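Local coordinates for protein Drep2 (Drosophila melanogaster, PDB 4D2K) that probably takes part in apoptotic DNA fragmentation and binds its own kind, probably through the N-terminal CIDE domain modelled here, at residues G28-L33 against E64-L69; R50-L53 against T58-E61. All blocks are in the same frame, centred on the assembly; numbering follows the deposited sequence.

Interaction 1. Residues G28-L33 against E64-L69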
ATOM      1  N   GLY A  28      -6.521  -8.208   5.930  1.00 49.81           N
ATOM      2  CA  GLY A  28      -7.064  -9.371   5.248  1.00 46.54           C
ATOM      3  C   GLY A  28      -7.506  -9.141   3.818  1.00 44.90           C
ATOM      4  O   GLY A  28      -7.588 -10.091   3.043  1.00 47.69           O
ATOM      5  N   THR A  29      -7.817  -7.893   3.471  1.00 41.50           N
ATOM      6  CA  THR A  29      -8.382  -7.556   2.158  1.00 43.93           C
ATOM      7  C   THR A  29      -7.763  -6.291   1.552  1.00 42.24           C
ATOM      8  O   THR A  29      -7.211  -5.440   2.266  1.00 38.96           O
ATOM      9  CB  THR A  29      -9.925  -7.302   2.221  1.00 45.01           C
ATOM     10  OG1 THR A  29     -10.152  -6.133   3.011  1.00 42.47           O
ATOM     11  CG2 THR A  29     -10.703  -8.475   2.851  1.00 37.98           C
ATOM     12  N   PHE A  30      -7.903  -6.151   0.236  1.00 42.14           N
ATOM     13  CA  PHE A  30      -7.410  -4.964  -0.451  1.00 42.95           C
ATOM     14  C   PHE A  30      -8.064  -3.681   0.072  1.00 42.08           C
ATOM     15  O   PHE A  30      -7.391  -2.663   0.274  1.00 40.85           O
ATOM     16  CB  PHE A  30      -7.622  -5.098  -1.957  1.00 44.24           C
ATOM     17  CG  PHE A  30      -7.272  -3.853  -2.715  1.00 45.24           C
ATOM     18  CD1 PHE A  30      -5.955  -3.456  -2.865  1.00 41.93           C
ATOM     19  CD2 PHE A  30      -8.278  -3.074  -3.272  1.00 45.94           C
ATOM     20  CE1 PHE A  30      -5.647  -2.302  -3.545  1.00 44.57           C
ATOM     21  CE2 PHE A  30      -7.981  -1.918  -3.954  1.00 43.21           C
ATOM     22  CZ  PHE A  30      -6.665  -1.526  -4.089  1.00 45.37           C
ATOM     23  N   GLU A  31      -9.341  -3.762   0.417  1.00 42.05           N
ATOM     24  CA  GLU A  31     -10.062  -2.577   0.842  1.00 40.81           C
ATOM     25  C   GLU A  31      -9.527  -2.141   2.212  1.00 42.83           C
ATOM     26  O   GLU A  31      -9.283  -0.947   2.484  1.00 39.80           O
ATOM     27  CB  GLU A  31     -11.567  -2.884   0.914  1.00 46.00           C
ATOM     28  CG  GLU A  31     -12.286  -3.172  -0.443  1.00 50.48           C
ATOM     29  CD  GLU A  31     -11.903  -4.501  -1.136  1.00 57.39           C
ATOM     30  OE1 GLU A  31     -11.717  -5.547  -0.461  1.00 56.78           O
ATOM     31  OE2 GLU A  31     -11.799  -4.493  -2.384  1.00 56.70           O
ATOM     32  N   GLU A  32      -9.246  -3.142   3.039  1.00 43.11           N
ATOM     33  CA  GLU A  32      -8.648  -2.931   4.342  1.00 44.50           C
ATOM     34  C   GLU A  32      -7.198  -2.453   4.170  1.00 41.97           C
ATOM     35  O   GLU A  32      -6.701  -1.651   4.971  1.00 42.56           O
ATOM     36  CB  GLU A  32      -8.755  -4.225   5.163  1.00 46.20           C
ATOM     37  CG  GLU A  32      -8.407  -4.135   6.635  1.00 54.04           C
ATOM     38  CD  GLU A  32      -8.471  -5.503   7.308  1.00 61.06           C
ATOM     39  OE1 GLU A  32      -9.363  -6.301   6.934  1.00 61.04           O
ATOM     40  OE2 GLU A  32      -7.618  -5.795   8.176  1.00 65.99           O
ATOM     41  N   LEU A  33      -6.522  -2.927   3.125  1.00 39.34           N
ATOM     42  CA  LEU A  33      -5.198  -2.392   2.822  1.00 40.06           C
ATOM     43  C   LEU A  33      -5.273  -0.884   2.628  1.00 41.49           C
ATOM     44  O   LEU A  33      -4.471  -0.159   3.213  1.00 40.44           O
ATOM     45  CB  LEU A  33      -4.583  -3.065   1.588  1.00 39.44           C
ATOM     46  CG  LEU A  33      -3.324  -2.364   1.063  1.00 37.92           C
ATOM     47  CD1 LEU A  33      -2.245  -2.294   2.124  1.00 38.94           C
ATOM     48  CD2 LEU A  33      -2.788  -3.130  -0.125  1.00 37.30           C
ATOM     49  N   GLU A  64      -7.860  -9.676  -6.151  1.00 44.47           N
ATOM     50  CA  GLU A  64      -7.222 -10.842  -6.768  1.00 48.69           C
ATOM     51  C   GLU A  64      -5.677 -10.711  -6.752  1.00 41.79           C
ATOM     52  O   GLU A  64      -4.920 -11.577  -6.219  1.00 42.29           O
ATOM     53  CB  GLU A  64      -7.734 -11.024  -8.209  1.00 47.71           C
ATOM     54  CG  GLU A  64      -9.245 -11.344  -8.329  1.00 49.54           C
ATOM     55  CD  GLU A  64     -10.136 -10.096  -8.241  1.00 58.97           C
ATOM     56  OE1 GLU A  64      -9.780  -9.051  -8.839  1.00 58.50           O
ATOM     57  OE2 GLU A  64     -11.173 -10.152  -7.540  1.00 68.58           O
ATOM     58  N   TYR A  65      -5.205  -9.568  -7.232  1.00 41.68           N
ATOM     59  CA  TYR A  65      -3.772  -9.366  -7.273  1.00 41.12           C
ATOM     60  C   TYR A  65      -3.262  -9.222  -5.849  1.00 36.59           C
ATOM     61  O   TYR A  65      -2.194  -9.707  -5.525  1.00 33.99           O
ATOM     62  CB  TYR A  65      -3.394  -8.138  -8.093  1.00 38.11           C
ATOM     63  CG  TYR A  65      -1.937  -8.170  -8.489  1.00 36.72           C
ATOM     64  CD1 TYR A  65      -1.523  -8.874  -9.626  1.00 38.89           C
ATOM     65  CD2 TYR A  65      -0.962  -7.588  -7.685  1.00 38.42           C
ATOM     66  CE1 TYR A  65      -0.178  -8.953  -9.987  1.00 36.24           C
ATOM     67  CE2 TYR A  65       0.395  -7.645  -8.046  1.00 41.47           C
ATOM     68  CZ  TYR A  65       0.769  -8.329  -9.197  1.00 37.31           C
ATOM     69  OH  TYR A  65       2.089  -8.410  -9.533  1.00 36.70           O
ATOM     70  N   PHE A  66      -4.053  -8.553  -5.014  1.00 38.79           N
ATOM     71  CA  PHE A  66      -3.710  -8.349  -3.620  1.00 39.16           C
ATOM     72  C   PHE A  66      -3.461  -9.690  -2.940  1.00 38.36           C
ATOM     73  O   PHE A  66      -2.470  -9.858  -2.225  1.00 36.31           O
ATOM     74  CB  PHE A  66      -4.820  -7.578  -2.887  1.00 39.34           C
ATOM     75  CG  PHE A  66      -4.716  -7.678  -1.395  1.00 39.76           C
ATOM     76  CD1 PHE A  66      -3.961  -6.765  -0.681  1.00 38.29           C
ATOM     77  CD2 PHE A  66      -5.344  -8.717  -0.706  1.00 41.06           C
ATOM     78  CE1 PHE A  66      -3.829  -6.874   0.700  1.00 40.15           C
ATOM     79  CE2 PHE A  66      -5.212  -8.842   0.666  1.00 42.82           C
ATOM     80  CZ  PHE A  66      -4.451  -7.915   1.377  1.00 43.78           C
ATOM     81  N   ARG A  67      -4.334 -10.658  -3.201  1.00 39.72           N
ATOM     82  CA  ARG A  67      -4.217 -11.948  -2.535  1.00 42.97           C
ATOM     83  C   ARG A  67      -3.010 -12.669  -3.008  1.00 41.52           C
ATOM     84  O   ARG A  67      -2.515 -13.549  -2.284  1.00 37.90           O
ATOM     85  CB  ARG A  67      -5.449 -12.836  -2.754  1.00 42.89           C
ATOM     86  CG  ARG A  67      -6.656 -12.406  -1.946  1.00 47.03           C
ATOM     87  CD  ARG A  67      -7.791 -13.424  -2.014  1.00 48.32           C
ATOM     88  NE  ARG A  67      -8.491 -13.370  -3.295  1.00 52.44           N
ATOM     89  CZ  ARG A  67      -9.359 -12.413  -3.621  1.00 56.26           C
ATOM     90  NH1 ARG A  67      -9.617 -11.437  -2.763  1.00 59.60           N
ATOM     91  NH2 ARG A  67      -9.968 -12.423  -4.801  1.00 59.71           N
ATOM     92  N   THR A  68      -2.463 -12.275  -4.168  1.00 37.77           N
ATOM     93  CA  THR A  68      -1.204 -12.965  -4.534  1.00 36.20           C
ATOM     94  C   THR A  68       0.044 -12.448  -3.802  1.00 35.39           C
ATOM     95  O   THR A  68       1.121 -13.007  -3.968  1.00 33.81           O
ATOM     96  CB  THR A  68      -0.881 -12.860  -6.018  1.00 39.76           C
ATOM     97  OG1 THR A  68      -0.355 -11.555  -6.326  1.00 36.53           O
ATOM     98  CG2 THR A  68      -2.104 -13.231  -6.848  1.00 36.23           C
ATOM     99  N   LEU A  69      -0.066 -11.339  -3.067  1.00 37.05           N
ATOM    100  CA  LEU A  69       1.104 -10.733  -2.402  1.00 35.21           C
ATOM    101  C   LEU A  69       1.672 -11.553  -1.232  1.00 35.93           C
ATOM    102  O   LEU A  69       0.925 -11.946  -0.344  1.00 34.63           O
ATOM    103  CB  LEU A  69       0.747  -9.334  -1.868  1.00 32.75           C
ATOM    104  CG  LEU A  69       0.322  -8.314  -2.914  1.00 35.49           C
ATOM    105  CD1 LEU A  69       0.027  -6.951  -2.274  1.00 33.10           C
ATOM    106  CD2 LEU A  69       1.388  -8.211  -4.014  1.00 38.91           C
TER
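Phe-66 reaches from the short helix 63-67 to the start of helix 30-40 and lays one face of its ring on the backbone there. Phe-30 N sits 3.7 Å above the ring plane, over its centre, and Thr-29 C lies over the same face nearer the rim. The ring is sent across by its first torsion: CG stands anti to the backbone N (chi1 163°), carrying the far atoms CE2 and CZ out to Gly-28 and Thr-29. There Phe-66 CE2 comes to 3.6 Å from Gly-28 O, approached obliquely. At the ring's edge, near its plane, Leu-33 CD2 packs 3.9 Å from Phe-66 CD1, and Leu-33 CB meets Phe-66 CE1. Phe-30 contributes mainly the root of its side chain: Phe-30 CB lies 3.9 Å from Phe-66 CB, while the ring itself leads away, toward Ile-60. No hydrogen bond spans the two segments. The turn beneath Phe-66 is held from its own side, since Thr-29, as N-cap, takes Glu-32 N onto OG1 at 3.1 Å, and Leu-33 N donates to Thr-29 O at 2.7 Å. Glu-32 OE2 in turn forms a salt bridge with Lys-9. Replacing Phe-66 with an alanine would probably strip the cover from the Thr-29 to Phe-30 backbone and leave Leu-33 CD2 without its aromatic neighbour, opening a gap between the two helices. The ring also touches Arg-10, Leu-12 and Val-27 of the first two strands, so it lies between the start of helix 30-40 and strands 10-16 and 22-27. This is hydrophobic core packing of the ubiquitin-like fold of CIDE-N domains, with the short second helix closing one end of the long helix against the mixed sheet.

Interaction 2. Residues R50-L53 against T58-E61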
ATOM      1  N   ARG A  50      -3.401   5.589  -4.672  1.00 49.22           N
ATOM      2  CA  ARG A  50      -3.034   4.436  -5.449  1.00 47.43           C
ATOM      3  C   ARG A  50      -2.022   3.610  -4.641  1.00 45.87           C
ATOM      4  O   ARG A  50      -1.275   4.147  -3.839  1.00 43.65           O
ATOM      5  CB  ARG A  50      -2.488   4.906  -6.795  1.00 49.37           C
ATOM      6  CG  ARG A  50      -3.593   5.422  -7.711  1.00 47.77           C
ATOM      7  CD  ARG A  50      -3.075   6.325  -8.818  1.00 56.58           C
ATOM      8  NE  ARG A  50      -2.345   7.468  -8.275  1.00 59.12           N
ATOM      9  CZ  ARG A  50      -1.038   7.664  -8.425  1.00 66.03           C
ATOM     10  NH1 ARG A  50      -0.312   6.802  -9.131  1.00 66.33           N
ATOM     11  NH2 ARG A  50      -0.464   8.734  -7.885  1.00 65.62           N
ATOM     12  N   VAL A  51      -2.014   2.302  -4.832  1.00 43.32           N
ATOM     13  CA  VAL A  51      -1.043   1.460  -4.143  1.00 43.27           C
ATOM     14  C   VAL A  51      -0.181   0.776  -5.186  1.00 39.89           C
ATOM     15  O   VAL A  51      -0.702   0.214  -6.140  1.00 41.46           O
ATOM     16  CB  VAL A  51      -1.733   0.419  -3.234  1.00 44.14           C
ATOM     17  CG1 VAL A  51      -0.701  -0.506  -2.617  1.00 45.37           C
ATOM     18  CG2 VAL A  51      -2.544   1.127  -2.143  1.00 40.29           C
ATOM     19  N   VAL A  52       1.133   0.835  -5.036  1.00 35.30           N
ATOM     20  CA  VAL A  52       1.977   0.196  -6.027  1.00 38.26           C
ATOM     21  C   VAL A  52       3.040  -0.633  -5.344  1.00 39.09           C
ATOM     22  O   VAL A  52       3.356  -0.405  -4.183  1.00 39.59           O
ATOM     23  CB  VAL A  52       2.671   1.236  -6.984  1.00 39.22           C
ATOM     24  CG1 VAL A  52       1.647   2.067  -7.741  1.00 39.96           C
ATOM     25  CG2 VAL A  52       3.633   2.142  -6.206  1.00 39.57           C
ATOM     26  N   LEU A  53       3.608  -1.586  -6.071  1.00 36.17           N
ATOM     27  CA  LEU A  53       4.734  -2.347  -5.555  1.00 35.20           C
ATOM     28  C   LEU A  53       5.930  -1.414  -5.429  1.00 38.84           C
ATOM     29  O   LEU A  53       6.166  -0.568  -6.297  1.00 37.52           O
ATOM     30  CB  LEU A  53       5.073  -3.507  -6.487  1.00 35.25           C
ATOM     31  CG  LEU A  53       4.082  -4.663  -6.618  1.00 38.59           C
ATOM     32  CD1 LEU A  53       4.671  -5.702  -7.561  1.00 34.42           C
ATOM     33  CD2 LEU A  53       3.826  -5.283  -5.257  1.00 35.16           C
ATOM     34  N   THR A  58       4.401  -1.439 -10.217  1.00 34.80           N
ATOM     35  CA  THR A  58       3.181  -2.150 -10.615  1.00 36.71           C
ATOM     36  C   THR A  58       2.048  -1.781  -9.684  1.00 35.97           C
ATOM     37  O   THR A  58       2.232  -1.798  -8.477  1.00 37.86           O
ATOM     38  CB  THR A  58       3.337  -3.679 -10.568  1.00 37.37           C
ATOM     39  OG1 THR A  58       4.292  -4.108 -11.548  1.00 34.39           O
ATOM     40  CG2 THR A  58       2.001  -4.354 -10.836  1.00 35.71           C
ATOM     41  N   GLN A  59       0.894  -1.408 -10.240  1.00 34.49           N
ATOM     42  CA  GLN A  59      -0.238  -0.977  -9.429  1.00 39.42           C
ATOM     43  C   GLN A  59      -1.115  -2.141  -8.962  1.00 38.74           C
ATOM     44  O   GLN A  59      -1.355  -3.063  -9.719  1.00 37.76           O
ATOM     45  CB  GLN A  59      -1.100   0.023 -10.198  1.00 37.89           C
ATOM     46  CG  GLN A  59      -2.119   0.693  -9.323  1.00 40.65           C
ATOM     47  CD  GLN A  59      -2.856   1.834 -10.010  1.00 42.23           C
ATOM     48  OE1 GLN A  59      -2.478   2.281 -11.096  1.00 39.19           O
ATOM     49  NE2 GLN A  59      -3.890   2.338  -9.349  1.00 40.71           N
ATOM     50  N   ILE A  60      -1.603  -2.080  -7.728  1.00 37.12           N
ATOM     51  CA  ILE A  60      -2.548  -3.083  -7.231  1.00 40.40           C
ATOM     52  C   ILE A  60      -3.909  -2.420  -7.078  1.00 40.89           C
ATOM     53  O   ILE A  60      -4.037  -1.425  -6.346  1.00 43.90           O
ATOM     54  CB  ILE A  60      -2.113  -3.688  -5.861  1.00 41.15           C
ATOM     55  CG1 ILE A  60      -0.761  -4.391  -5.976  1.00 43.63           C
ATOM     56  CG2 ILE A  60      -3.152  -4.660  -5.347  1.00 38.05           C
ATOM     57  CD1 ILE A  60       0.411  -3.519  -5.635  1.00 48.53           C
ATOM     58  N   GLU A  61      -4.935  -2.968  -7.724  1.00 41.72           N
ATOM     59  CA  GLU A  61      -6.256  -2.326  -7.713  1.00 47.40           C
ATOM     60  C   GLU A  61      -7.412  -3.233  -7.365  1.00 45.93           C
ATOM     61  O   GLU A  61      -8.558  -2.882  -7.632  1.00 46.19           O
ATOM     62  CB  GLU A  61      -6.596  -1.711  -9.080  1.00 45.71           C
ATOM     63  CG  GLU A  61      -5.553  -0.802  -9.695  1.00 52.26           C
ATOM     64  CD  GLU A  61      -5.967  -0.367 -11.085  1.00 53.28           C
ATOM     65  OE1 GLU A  61      -7.073   0.196 -11.234  1.00 62.11           O
ATOM     66  OE2 GLU A  61      -5.204  -0.603 -12.034  1.00 50.02           O
TER
HETATM   67  O   HOH W   1      -4.148   1.181  -6.298  1.00 39.16           O
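Ile-60 turns CG1 anti to its carbonyl carbon (chi1 -61°), and with chi2 at 93° CD1 swings back over the neighbouring strand. There Ile-60 CD1 lies 3.8 Å from Leu-53 N and 3.9 Å from Leu-53 CD2. The Leu-53 and Ile-60 side chains cross at about a right angle. Leu-53 runs alongside Thr-58 instead, both pointing the same way, with Leu-53 CD1 against Thr-58 CB. Gln-59, extended beyond CG, brings NE2 to 3.5 Å from Arg-50 CG; the amide and guanidinium planes stand 81° apart, and it is the aliphatic part of the arginine that the amide meets, while Arg-50 NH2 bonds to Glu-82 O.

Two backbone bonds join the strands. Ile-60 N donates to Val-51 O at 2.9 Å, nearly straight, and Leu-53 N donates to Thr-58 O at 2.8 Å. Between them Val-52 and Gln-59 face each other as an antiparallel non-hydrogen-bonded pair, CA to CA 4.2 Å. Farther along, one water accepts from Val-51 N and Gln-59 NE2 and donates to Ile-60 O, bridging the strands. This beta hairpin thus has direct pairing toward its turn and a hydrated end, which implies that Val-51 N and Ile-60 O are satisfied through solvent while Ile-60 CD1 adds an apolar contact with Leu-53 on the opposite strand.

Interaction 2 is nested in the loop that interaction 1 closes: the chain leaves helix 30-40, makes the hairpin of 50-53 and 58-61, and returns through helix 63-67. Their centres are 11 Å apart, yet the two meet directly. Phe-30 CE1 packs 3.3 Å from Ile-60 O, and on the other helix Tyr-65 CD2 lies 3.6 Å from Ile-60 CG1, so Ile-60 touches both segments of interaction 1. Leu-69 CD2 approaches Leu-53 CD2 at 4.0 Å. Leu-75 of strand 74-79 is shared as well, touching Leu-33 and Leu-69 as well as Val-51, Leu-53 and Ile-60. Both contacts therefore contribute to one hydrophobic core.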